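Local atomic coordinates of glyoxalase family protein (Listeria monocytogenes, PDB entry 2P7Q), a protein that catalyses the hydration of the antibiotic fosfomycin, opening its epoxide ring to give a diol and so making the bacterium resistant, probably with manganese(II) as cofactor. Residues K45-A50 / I54-G59; Q23-A28 / K87-E92. The protein carries 1 engineered substitution. All coordinates share one frame; numbering follows the deposited sequence.

Interaction 1: K45-A50 / I54-G59; sequences KFFLIA and ICIMEG
F46 and C55 face each other across an antiparallel beta hairpin, strands 44-49 and 52-58, at the centre of the four-stranded sheet in this glyoxalase-fold protein. They form a non-hydrogen-bonded pair, and the sulfur of C55 lies over one face of the F46 ring, SG 3.8 Å from the ring centroid and 31° off its normal. The approach is not central: SG is nearest CD2 of F46, at 3.3 Å. C55 SG stands anti to its own carbonyl carbon (chi1 -67°), a torsion that brings the sulfur over the neighbouring ring.

On the face shared by K45, F47, I54 and I56 the cross-strand side-chain contacts are apolar. F47 CE1 touches I56 CG1 at 3.7 Å, the two side chains crossing at about a right angle, while I49 CD1 rests on I54 CG1 at 3.8 Å. On this side helix 15-26 covers the hairpin, with L15 and L22 against I56 and T19 against F47.

Two hydrogen-bonded pairs flank F46 and C55, K45 with I56 and F47 with I54, and each closes a ring of two backbone bonds. Strand 29-33 continues the sheet beyond F46, whose ring also meets Y32 and W53; strand 4-12 continues it beyond C55.

That position puts C55 in the ligand pocket: its side chain touches the bound dihydroxypropylphosphonate, as does M57, whose side chain packs on Y67 of the second subunit. This is consistent with a pocket built where the two subunits meet, the hairpin supplying one wall. Of the four cross-strand backbone bonds, I54 N to F47 O is the most bent, with an N-H...O angle of 151°.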
# COMPACT_ATOMS: atom_id res chain seq x y z
N LYS A 45 8.31 -7.71 -12.61
CA LYS A 45 9.47 -7.85 -11.75
C LYS A 45 9.08 -7.74 -10.27
O LYS A 45 8.12 -7.06 -9.90
CB LYS A 45 10.52 -6.79 -12.11
CG LYS A 45 11.07 -6.96 -13.52
CD LYS A 45 12.05 -5.87 -13.88
CE LYS A 45 12.76 -6.17 -15.21
NZ LYS A 45 13.69 -5.09 -15.67
N PHE A 46 9.83 -8.44 -9.42
CA PHE A 46 9.60 -8.45 -7.99
C PHE A 46 10.81 -7.85 -7.29
O PHE A 46 11.95 -8.17 -7.63
CB PHE A 46 9.43 -9.88 -7.47
CG PHE A 46 8.28 -10.63 -8.09
CD1 PHE A 46 8.16 -12.00 -7.87
CD2 PHE A 46 7.32 -9.98 -8.86
CE1 PHE A 46 7.09 -12.72 -8.42
CE2 PHE A 46 6.25 -10.69 -9.41
CZ PHE A 46 6.13 -12.06 -9.20
N PHE A 47 10.57 -6.99 -6.31
CA PHE A 47 11.69 -6.41 -5.58
C PHE A 47 11.48 -6.51 -4.07
O PHE A 47 10.38 -6.77 -3.59
CB PHE A 47 11.89 -4.93 -5.95
CG PHE A 47 11.90 -4.67 -7.42
CD1 PHE A 47 10.71 -4.71 -8.15
CD2 PHE A 47 13.08 -4.34 -8.08
CE1 PHE A 47 10.70 -4.43 -9.52
CE2 PHE A 47 13.08 -4.05 -9.45
CZ PHE A 47 11.89 -4.10 -10.17
N LEU A 48 12.56 -6.32 -3.33
CA LEU A 48 12.50 -6.30 -1.87
C LEU A 48 12.88 -4.88 -1.51
O LEU A 48 13.96 -4.40 -1.89
CB LEU A 48 13.51 -7.26 -1.24
CG LEU A 48 13.20 -8.75 -1.28
CD1 LEU A 48 14.34 -9.49 -0.60
CD2 LEU A 48 11.88 -9.02 -0.56
N ILE A 49 11.98 -4.20 -0.81
CA ILE A 49 12.24 -2.84 -0.38
C ILE A 49 12.05 -2.84 1.13
O ILE A 49 10.91 -2.86 1.62
CB ILE A 49 11.27 -1.84 -1.02
CG1 ILE A 49 11.46 -1.81 -2.53
CG2 ILE A 49 11.50 -0.46 -0.44
CD1 ILE A 49 10.69 -0.69 -3.22
N ALA A 50 13.16 -2.83 1.86
CA ALA A 50 13.13 -2.83 3.31
C ALA A 50 12.15 -3.88 3.80
O ALA A 50 11.17 -3.57 4.48
CB ALA A 50 12.73 -1.47 3.83
N ILE A 54 7.61 -6.00 -3.18
CA ILE A 54 6.92 -5.15 -4.16
C ILE A 54 6.92 -5.79 -5.54
O ILE A 54 7.95 -6.24 -6.03
CB ILE A 54 7.61 -3.78 -4.31
CG1 ILE A 54 7.88 -3.17 -2.95
CG2 ILE A 54 6.72 -2.84 -5.12
CD1 ILE A 54 6.64 -2.88 -2.16
N CYS A 55 5.76 -5.82 -6.18
CA CYS A 55 5.64 -6.39 -7.52
C CYS A 55 5.23 -5.32 -8.53
O CYS A 55 4.35 -4.51 -8.27
CB CYS A 55 4.61 -7.50 -7.54
SG CYS A 55 5.09 -8.94 -6.60
N ILE A 56 5.89 -5.34 -9.68
CA ILE A 56 5.62 -4.39 -10.75
C ILE A 56 5.23 -5.17 -12.00
O ILE A 56 5.94 -6.07 -12.43
CB ILE A 56 6.86 -3.52 -11.03
CG1 ILE A 56 7.33 -2.83 -9.74
CG2 ILE A 56 6.54 -2.47 -12.07
CD1 ILE A 56 6.32 -1.83 -9.15
N MET A 57 4.07 -4.83 -12.57
CA MET A 57 3.56 -5.47 -13.77
C MET A 57 3.30 -4.41 -14.82
O MET A 57 2.88 -3.30 -14.50
CB MET A 57 2.25 -6.19 -13.48
CG MET A 57 2.39 -7.49 -12.76
SD MET A 57 0.78 -8.30 -12.64
CE MET A 57 0.51 -8.78 -14.32
N GLU A 58 3.54 -4.76 -16.08
CA GLU A 58 3.33 -3.80 -17.16
C GLU A 58 1.91 -3.95 -17.70
O GLU A 58 1.43 -5.06 -17.91
CB GLU A 58 4.38 -4.03 -18.28
CG GLU A 58 4.60 -2.83 -19.22
CD GLU A 58 5.87 -2.96 -20.08
OE1 GLU A 58 6.00 -3.94 -20.83
OE2 GLU A 58 6.74 -2.06 -20.00
N GLY A 59 1.24 -2.82 -17.88
CA GLY A 59 -0.12 -2.85 -18.38
C GLY A 59 -0.54 -1.45 -18.79
O GLY A 59 0.16 -0.49 -18.50

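Interaction 2: Q23-A28 / K87-E92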
# COMPACT_ATOMS: atom_id res chain seq x y z
N GLN A 23 14.97 1.25 -7.95
CA GLN A 23 16.33 0.93 -7.54
C GLN A 23 17.10 2.18 -7.13
O GLN A 23 17.90 2.14 -6.19
CB GLN A 23 17.05 0.20 -8.67
CG GLN A 23 16.26 -0.98 -9.21
CD GLN A 23 16.93 -1.65 -10.38
OE1 GLN A 23 17.50 -0.99 -11.24
NE2 GLN A 23 16.84 -2.98 -10.42
N ASN A 24 16.86 3.29 -7.82
CA ASN A 24 17.58 4.52 -7.49
C ASN A 24 17.14 5.08 -6.14
O ASN A 24 17.95 5.28 -5.24
CB ASN A 24 17.38 5.59 -8.56
CG ASN A 24 18.26 5.38 -9.79
OD1 ASN A 24 19.18 4.57 -9.77
ND2 ASN A 24 17.97 6.12 -10.85
N ILE A 25 15.84 5.34 -6.02
CA ILE A 25 15.29 5.92 -4.80
C ILE A 25 15.23 4.99 -3.59
O ILE A 25 15.77 5.30 -2.53
CB ILE A 25 13.88 6.47 -5.08
CG1 ILE A 25 13.96 7.49 -6.22
CG2 ILE A 25 13.31 7.11 -3.83
CD1 ILE A 25 12.65 8.09 -6.61
N PHE A 26 14.59 3.84 -3.75
CA PHE A 26 14.44 2.90 -2.65
C PHE A 26 15.49 1.81 -2.51
O PHE A 26 15.31 0.90 -1.70
CB PHE A 26 13.07 2.23 -2.73
CG PHE A 26 11.92 3.18 -2.89
CD1 PHE A 26 11.50 3.58 -4.16
CD2 PHE A 26 11.25 3.67 -1.79
CE1 PHE A 26 10.42 4.45 -4.32
CE2 PHE A 26 10.17 4.55 -1.94
CZ PHE A 26 9.76 4.93 -3.21
N ASN A 27 16.58 1.88 -3.26
CA ASN A 27 17.60 0.85 -3.17
C ASN A 27 16.91 -0.51 -3.33
O ASN A 27 17.29 -1.49 -2.70
CB ASN A 27 18.30 0.89 -1.80
CG ASN A 27 19.19 2.13 -1.61
OD1 ASN A 27 18.74 3.27 -1.75
ND2 ASN A 27 20.45 1.90 -1.27
N ALA A 28 15.87 -0.55 -4.16
CA ALA A 28 15.10 -1.78 -4.37
C ALA A 28 15.94 -2.93 -4.92
O ALA A 28 16.66 -2.78 -5.90
CB ALA A 28 13.92 -1.51 -5.29
N LYS A 87 14.81 15.00 -5.95
CA LYS A 87 14.99 16.19 -6.77
C LYS A 87 15.98 15.92 -7.93
O LYS A 87 15.75 16.32 -9.07
CB LYS A 87 15.51 17.34 -5.90
CG LYS A 87 15.53 18.70 -6.58
CD LYS A 87 16.23 19.76 -5.73
CE LYS A 87 15.54 19.98 -4.38
NZ LYS A 87 16.21 21.03 -3.54
N ALA A 88 17.07 15.23 -7.62
CA ALA A 88 18.08 14.92 -8.61
C ALA A 88 17.61 14.04 -9.75
O ALA A 88 18.31 13.88 -10.74
CB ALA A 88 19.28 14.29 -7.94
N LEU A 89 16.43 13.45 -9.62
CA LEU A 89 15.90 12.59 -10.67
C LEU A 89 14.70 13.27 -11.32
O LEU A 89 13.97 12.66 -12.10
CB LEU A 89 15.52 11.21 -10.10
CG LEU A 89 16.68 10.37 -9.56
CD1 LEU A 89 16.17 9.08 -8.94
CD2 LEU A 89 17.65 10.05 -10.67
N GLY A 90 14.51 14.54 -10.98
CA GLY A 90 13.40 15.29 -11.53
C GLY A 90 12.01 14.70 -11.33
O GLY A 90 11.11 14.97 -12.13
N VAL A 91 11.80 13.90 -10.29
CA VAL A 91 10.46 13.37 -10.10
C VAL A 91 9.64 14.42 -9.35
O VAL A 91 10.18 15.16 -8.52
CB VAL A 91 10.45 12.02 -9.32
CG1 VAL A 91 11.53 11.09 -9.85
CG2 VAL A 91 10.60 12.26 -7.84
N GLU A 92 8.36 14.50 -9.66
CA GLU A 92 7.48 15.48 -9.03
C GLU A 92 7.33 15.25 -7.53
O GLU A 92 7.10 14.12 -7.10
CB GLU A 92 6.11 15.43 -9.71
CG GLU A 92 5.13 16.45 -9.18
CD GLU A 92 3.74 16.25 -9.74
OE1 GLU A 92 2.80 16.96 -9.29
OE2 GLU A 92 3.58 15.38 -10.64
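A small apolar contact joins the C-terminal end of helix 15-26 to the loop that follows helix 79-87, on the helical side of this glyoxalase-fold chain. Its centre is the isobutyl group of L89, whose CD1 meets two consecutive helix residues: CB of N24 at 3.7 Å and CG1 of I25 at 3.8 Å. The L89 and I25 side chains run alongside each other, pointing opposite ways. The second methyl, CD2, lies beside the N24 amide, 3.9 Å from ND2, a van der Waals approach.

The loop reaches the helix through a type I beta turn from K87 to G90, closed by a bond from G90 N to K87 O of 2.9 Å. L89 is the third residue of that turn, and its chi2 of 176° sets CD1 anti to CA, extending that methyl to N24 and I25.

I25 is buried and also packs on I86, whereas N24 and L89 lie at the exposed margin. Polar links come from R85 of helix 79-87, whose NH2 donates to the backbone O of N24 in the helix and to OD1 of N27 just beyond it.

How the interactions relate
Interaction 1 belongs to the sheet and interaction 2 to the helical layer packed against it; their centres are 15 Å apart, and the hairpin is nested in the chain between Q23-A28 and K87-E92. They meet directly through Q23-A28. I49 is the main bridge, its CG1 3.7 Å from CB of A28 and its CD1 3.8 Å from CB of F26, while F47 CB lies 4.0 Å from A28 CB. Only interaction 1 borders the active site: the C55 side chain is about 4 Å from the bound diol and about 6 Å from manganese. The I25 side chain lies about 10 Å from that of E118, in a separate manganese site with H69 and Y108.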